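Local coordinates for protein member of DUF4221 family (Bacteroides vulgatus, PDB 3S9J) that is of unknown function but folds as a six-bladed beta-propeller of the DUF4221 family, at residues N6-V11 against F360-A365; E303-V308 against I316-F321. One frame throughout, in Å; residues are numbered along the deposited sequence. Where two conformers were deposited one is given.

How the contacts relate
Both contacts lie on the same side of this six-bladed propeller, their centres about 10 Å apart, in two different four-stranded antiparallel sheets. Contact 1 joins the two ends of the chain: strand 8-19 pairs with strand 354-364, so that the blade of strands 327-334, 337-341 and 354-364 takes its fourth, outermost strand from the N-terminus, the "velcro" closure that seals the ring of blades. Contact 2 is the hairpin of strands 304-309 and 315-321, the last two strands of the preceding blade, nested in sequence inside the loop that contact 1 closes. The blades meet here: V8 N and L10 N hydrogen-bond to I316 O and T319 OG1, and the rings of F360 and F321 pack edge-to-face.

Contact 1. Residues N6-V11 against F360-A365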
# COMPACT_ATOMS: atom_id res chain seq x y z
N ASN A 6 2.20 -2.39 -26.08
CA ASN A 6 3.66 -2.16 -26.05
C ASN A 6 4.07 -0.78 -26.56
O ASN A 6 5.15 -0.60 -27.12
CB ASN A 6 4.43 -3.27 -26.79
CG ASN A 6 5.86 -3.42 -26.30
OD1 ASN A 6 6.23 -2.86 -25.27
ND2 ASN A 6 6.68 -4.16 -27.04
N GLU A 7 3.23 0.23 -26.32
CA GLU A 7 3.57 1.59 -26.73
C GLU A 7 4.66 2.20 -25.84
O GLU A 7 5.56 2.88 -26.35
CB GLU A 7 2.32 2.48 -26.77
CG GLU A 7 1.38 2.14 -27.93
CD GLU A 7 0.27 3.15 -28.11
OE1 GLU A 7 -0.61 3.24 -27.23
OE2 GLU A 7 0.29 3.86 -29.13
N VAL A 8 4.60 1.96 -24.53
CA VAL A 8 5.55 2.61 -23.64
C VAL A 8 6.37 1.62 -22.80
O VAL A 8 6.06 0.43 -22.71
CB VAL A 8 4.87 3.65 -22.69
CG1 VAL A 8 4.12 4.71 -23.50
CG2 VAL A 8 3.95 2.97 -21.67
N GLU A 9 7.45 2.16 -22.24
CA GLU A 9 8.26 1.45 -21.27
C GLU A 9 8.75 2.40 -20.18
O GLU A 9 8.80 3.62 -20.37
CB GLU A 9 9.46 0.79 -21.96
CG GLU A 9 10.46 1.75 -22.57
CD GLU A 9 11.62 1.04 -23.26
OE1 GLU A 9 11.97 -0.09 -22.86
OE2 GLU A 9 12.18 1.62 -24.20
N LEU A 10 9.17 1.83 -19.07
CA LEU A 10 9.72 2.60 -17.95
C LEU A 10 11.25 2.59 -18.00
O LEU A 10 11.87 1.51 -18.09
CB LEU A 10 9.25 2.00 -16.63
CG LEU A 10 7.79 2.24 -16.28
CD1 LEU A 10 7.36 1.36 -15.11
CD2 LEU A 10 7.56 3.72 -15.94
N VAL A 11 11.84 3.77 -17.90
CA VAL A 11 13.28 3.94 -18.04
C VAL A 11 13.85 4.75 -16.88
O VAL A 11 13.34 5.82 -16.56
CB VAL A 11 13.62 4.63 -19.39
CG1 VAL A 11 15.14 4.86 -19.55
CG2 VAL A 11 13.08 3.79 -20.55
N PHE A 360 11.74 6.42 -12.41
CA PHE A 360 11.43 5.84 -13.70
C PHE A 360 10.45 6.69 -14.47
O PHE A 360 9.38 7.00 -13.97
CB PHE A 360 10.88 4.43 -13.54
CG PHE A 360 11.90 3.47 -13.05
CD1 PHE A 360 12.72 2.80 -13.94
CD2 PHE A 360 12.11 3.32 -11.69
CE1 PHE A 360 13.72 1.95 -13.49
CE2 PHE A 360 13.10 2.50 -11.22
CZ PHE A 360 13.93 1.80 -12.12
N LYS A 361 10.85 7.06 -15.69
CA LYS A 361 10.01 7.84 -16.61
C LYS A 361 9.43 6.96 -17.68
O LYS A 361 9.99 5.92 -18.02
CB LYS A 361 10.82 8.98 -17.23
CG LYS A 361 11.32 9.95 -16.13
CD LYS A 361 11.77 11.29 -16.66
CE LYS A 361 11.89 12.32 -15.52
NZ LYS A 361 10.73 13.29 -15.50
N ILE A 362 8.29 7.39 -18.23
CA ILE A 362 7.59 6.66 -19.28
C ILE A 362 8.18 7.13 -20.60
O ILE A 362 8.17 8.32 -20.88
CB ILE A 362 6.10 7.00 -19.27
CG1 ILE A 362 5.47 6.58 -17.93
CG2 ILE A 362 5.37 6.34 -20.44
CD1 ILE A 362 4.08 7.08 -17.74
N LYS A 363 8.71 6.20 -21.38
CA LYS A 363 9.26 6.52 -22.72
C LYS A 363 8.60 5.66 -23.80
O LYS A 363 8.25 4.51 -23.54
CB LYS A 363 10.77 6.27 -22.75
CG LYS A 363 11.61 7.07 -21.72
CD LYS A 363 11.54 8.59 -21.91
CE LYS A 363 12.55 9.32 -21.01
NZ LYS A 363 12.19 10.75 -20.76
N ASN A 364 8.44 6.19 -25.01
CA ASN A 364 7.93 5.38 -26.13
C ASN A 364 8.89 4.21 -26.37
O ASN A 364 10.10 4.40 -26.37
CB ASN A 364 7.79 6.21 -27.41
CG ASN A 364 6.61 7.19 -27.35
OD1 ASN A 364 5.96 7.37 -26.31
ND2 ASN A 364 6.34 7.83 -28.48
N ALA A 365 8.35 2.99 -26.53
CA ALA A 365 9.16 1.78 -26.71
C ALA A 365 9.62 1.57 -28.15
O ALA A 365 9.36 2.41 -29.02
CB ALA A 365 8.38 0.55 -26.23
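V8-V11 runs antiparallel to F360-N364, the two short strand axes at 151° and 4.4 Å apart at closest, in the velcro pairing by which the N-terminal strand of this beta-propeller completes the blade built by the C-terminal strands. Paired backbone bonds link E9 with K363 and V11 with K361, and A365 N adds a further bond to E7 O (2.8 Å). The non-hydrogen-bonded pair L10-I362 faces the preceding blade, where L10 packs on V306 and V308. Methyl CD2 of L10 lies 4.1 Å from CG1 of I362 and also meets CB of F360. The other branch of I362, CG2, stands anti to the backbone N and comes up against V8 CB at 3.5 Å, in contact with both V8 methyls as well. On the other face V11 and K363 cross at about a right angle: V11 CG2 rests 3.8 Å from K363 CG, so CB and CG of the lysine pack against the valine before a bend at chi2 (-63°) leads the rest of the chain away. K361, on this face too, sends its ammonium to a salt bridge with E336. At the V11 end the F360 ring comes up beside the N-terminal strand, with F360 CD1 3.7 Å from V11 C, the carbonyl carbon.

Contact 2. Residues E303-V308 against I316-F321; sequences EFSVIV and IGETKF
A beta hairpin with a classic bulge joins the last two strands of a propeller blade here: I316 and G317 both face V308, whose O takes a bond from I316 N (2.9 Å) and a weak one from G317 N. Beyond the bulge, antiparallel bonds couple V306 with T319 and F304 with F321, the bond from F304 N to F321 O being weak. The two phenylalanine rings lie with their planes nearly parallel (1°) but slid so far apart that they barely overlap; it is F321 CB that sits over the F304 face, 3.6 Å from its centroid, in a CH-pi contact. Further along, F321 CE1 touches V306 CG2 at 3.6 Å. On the opposite face, S305 OG donates to the anti lone pair of E318 OE2 (2.7 Å). E318 has CG anti to its backbone nitrogen (chi1 -179°) and an extended chain, which lies alongside I307 with E318 CD 3.6 Å from I307 CG1. Its carboxylate is buried yet well supplied: S238 OG also bonds OE2, and R239 forms a salt bridge with OE1. With an alanine here, the S305 hydroxyl would probably lose this acceptor and R239 its carboxylate mate, and a gap would be likely to open beside I307 CG1. The hairpin supplies the third and fourth strands of the four-stranded antiparallel meander typical of a beta-propeller blade.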
# COMPACT_ATOMS: atom_id res chain seq x y z
N GLU A 303 11.88 -11.43 -8.78
CA GLU A 303 11.76 -10.49 -9.89
C GLU A 303 10.36 -9.93 -9.94
O GLU A 303 9.42 -10.50 -9.36
CB GLU A 303 12.12 -11.18 -11.19
CG GLU A 303 13.57 -11.64 -11.19
CD GLU A 303 13.90 -12.60 -12.30
OE1 GLU A 303 13.05 -13.48 -12.61
OE2 GLU A 303 15.02 -12.48 -12.83
N PHE A 304 10.22 -8.78 -10.59
CA PHE A 304 8.92 -8.13 -10.72
C PHE A 304 8.82 -7.33 -11.99
O PHE A 304 9.81 -7.10 -12.70
CB PHE A 304 8.62 -7.25 -9.50
CG PHE A 304 9.50 -6.05 -9.37
CD1 PHE A 304 10.79 -6.18 -8.83
CD2 PHE A 304 9.04 -4.79 -9.72
CE1 PHE A 304 11.63 -5.09 -8.69
CE2 PHE A 304 9.88 -3.68 -9.59
CZ PHE A 304 11.18 -3.84 -9.06
N SER A 305 7.60 -6.94 -12.33
CA SER A 305 7.37 -6.04 -13.41
C SER A 305 6.43 -4.93 -12.96
O SER A 305 5.76 -5.04 -11.93
CB SER A 305 6.77 -6.78 -14.62
OG SER A 305 5.47 -7.24 -14.36
N VAL A 306 6.36 -3.89 -13.77
CA VAL A 306 5.38 -2.83 -13.61
C VAL A 306 4.64 -2.63 -14.91
O VAL A 306 5.24 -2.35 -15.96
CB VAL A 306 6.03 -1.52 -13.18
CG1 VAL A 306 4.96 -0.42 -13.07
CG2 VAL A 306 6.77 -1.71 -11.82
N ILE A 307 3.33 -2.84 -14.84
CA ILE A 307 2.40 -2.62 -15.94
C ILE A 307 1.93 -1.16 -15.88
O ILE A 307 1.55 -0.68 -14.82
CB ILE A 307 1.16 -3.53 -15.80
CG1 ILE A 307 1.57 -5.01 -15.71
CG2 ILE A 307 0.17 -3.22 -16.91
CD1 ILE A 307 0.57 -5.94 -15.01
N VAL A 308 1.97 -0.47 -17.02
CA VAL A 308 1.48 0.89 -17.13
C VAL A 308 0.12 0.89 -17.83
O VAL A 308 -0.01 0.33 -18.91
CB VAL A 308 2.47 1.80 -17.90
CG1 VAL A 308 1.93 3.24 -17.94
CG2 VAL A 308 3.86 1.76 -17.25
N ILE A 316 -0.70 0.05 -21.69
CA ILE A 316 0.12 0.72 -22.70
C ILE A 316 1.59 0.28 -22.66
O ILE A 316 2.37 0.61 -23.55
CB ILE A 316 -0.01 2.26 -22.67
CG1 ILE A 316 0.29 2.86 -21.28
CG2 ILE A 316 -1.39 2.65 -23.13
CD1 ILE A 316 0.55 4.38 -21.31
N GLY A 317 1.97 -0.48 -21.63
CA GLY A 317 3.30 -1.04 -21.58
C GLY A 317 3.56 -1.81 -20.31
O GLY A 317 2.75 -1.79 -19.36
N GLU A 318 4.70 -2.49 -20.28
CA GLU A 318 5.09 -3.26 -19.12
C GLU A 318 6.58 -3.44 -19.13
O GLU A 318 7.15 -3.86 -20.15
CB GLU A 318 4.38 -4.63 -19.10
CG GLU A 318 4.73 -5.48 -17.88
CD GLU A 318 3.97 -6.80 -17.77
OE1 GLU A 318 3.16 -7.12 -18.68
OE2 GLU A 318 4.20 -7.50 -16.75
N THR A 319 7.22 -3.16 -18.00
CA THR A 319 8.67 -3.26 -17.91
C THR A 319 9.05 -4.24 -16.81
O THR A 319 8.51 -4.19 -15.72
CB THR A 319 9.28 -1.88 -17.66
OG1 THR A 319 9.10 -1.08 -18.84
CG2 THR A 319 10.76 -1.98 -17.31
N LYS A 320 9.97 -5.14 -17.11
CA LYS A 320 10.41 -6.17 -16.16
C LYS A 320 11.65 -5.66 -15.43
O LYS A 320 12.47 -4.94 -16.00
CB LYS A 320 10.71 -7.49 -16.92
CG LYS A 320 10.67 -8.78 -16.08
CD LYS A 320 10.28 -9.98 -17.01
CE LYS A 320 11.09 -11.24 -16.74
NZ LYS A 320 11.00 -11.72 -15.33
N PHE A 321 11.76 -6.02 -14.16
CA PHE A 321 12.86 -5.59 -13.31
C PHE A 321 13.55 -6.79 -12.71
O PHE A 321 12.92 -7.81 -12.40
CB PHE A 321 12.35 -4.71 -12.17
CG PHE A 321 11.78 -3.40 -12.62
CD1 PHE A 321 10.49 -3.32 -13.11
CD2 PHE A 321 12.52 -2.24 -12.53
CE1 PHE A 321 9.96 -2.12 -13.53
CE2 PHE A 321 11.97 -1.04 -12.94
CZ PHE A 321 10.69 -0.99 -13.44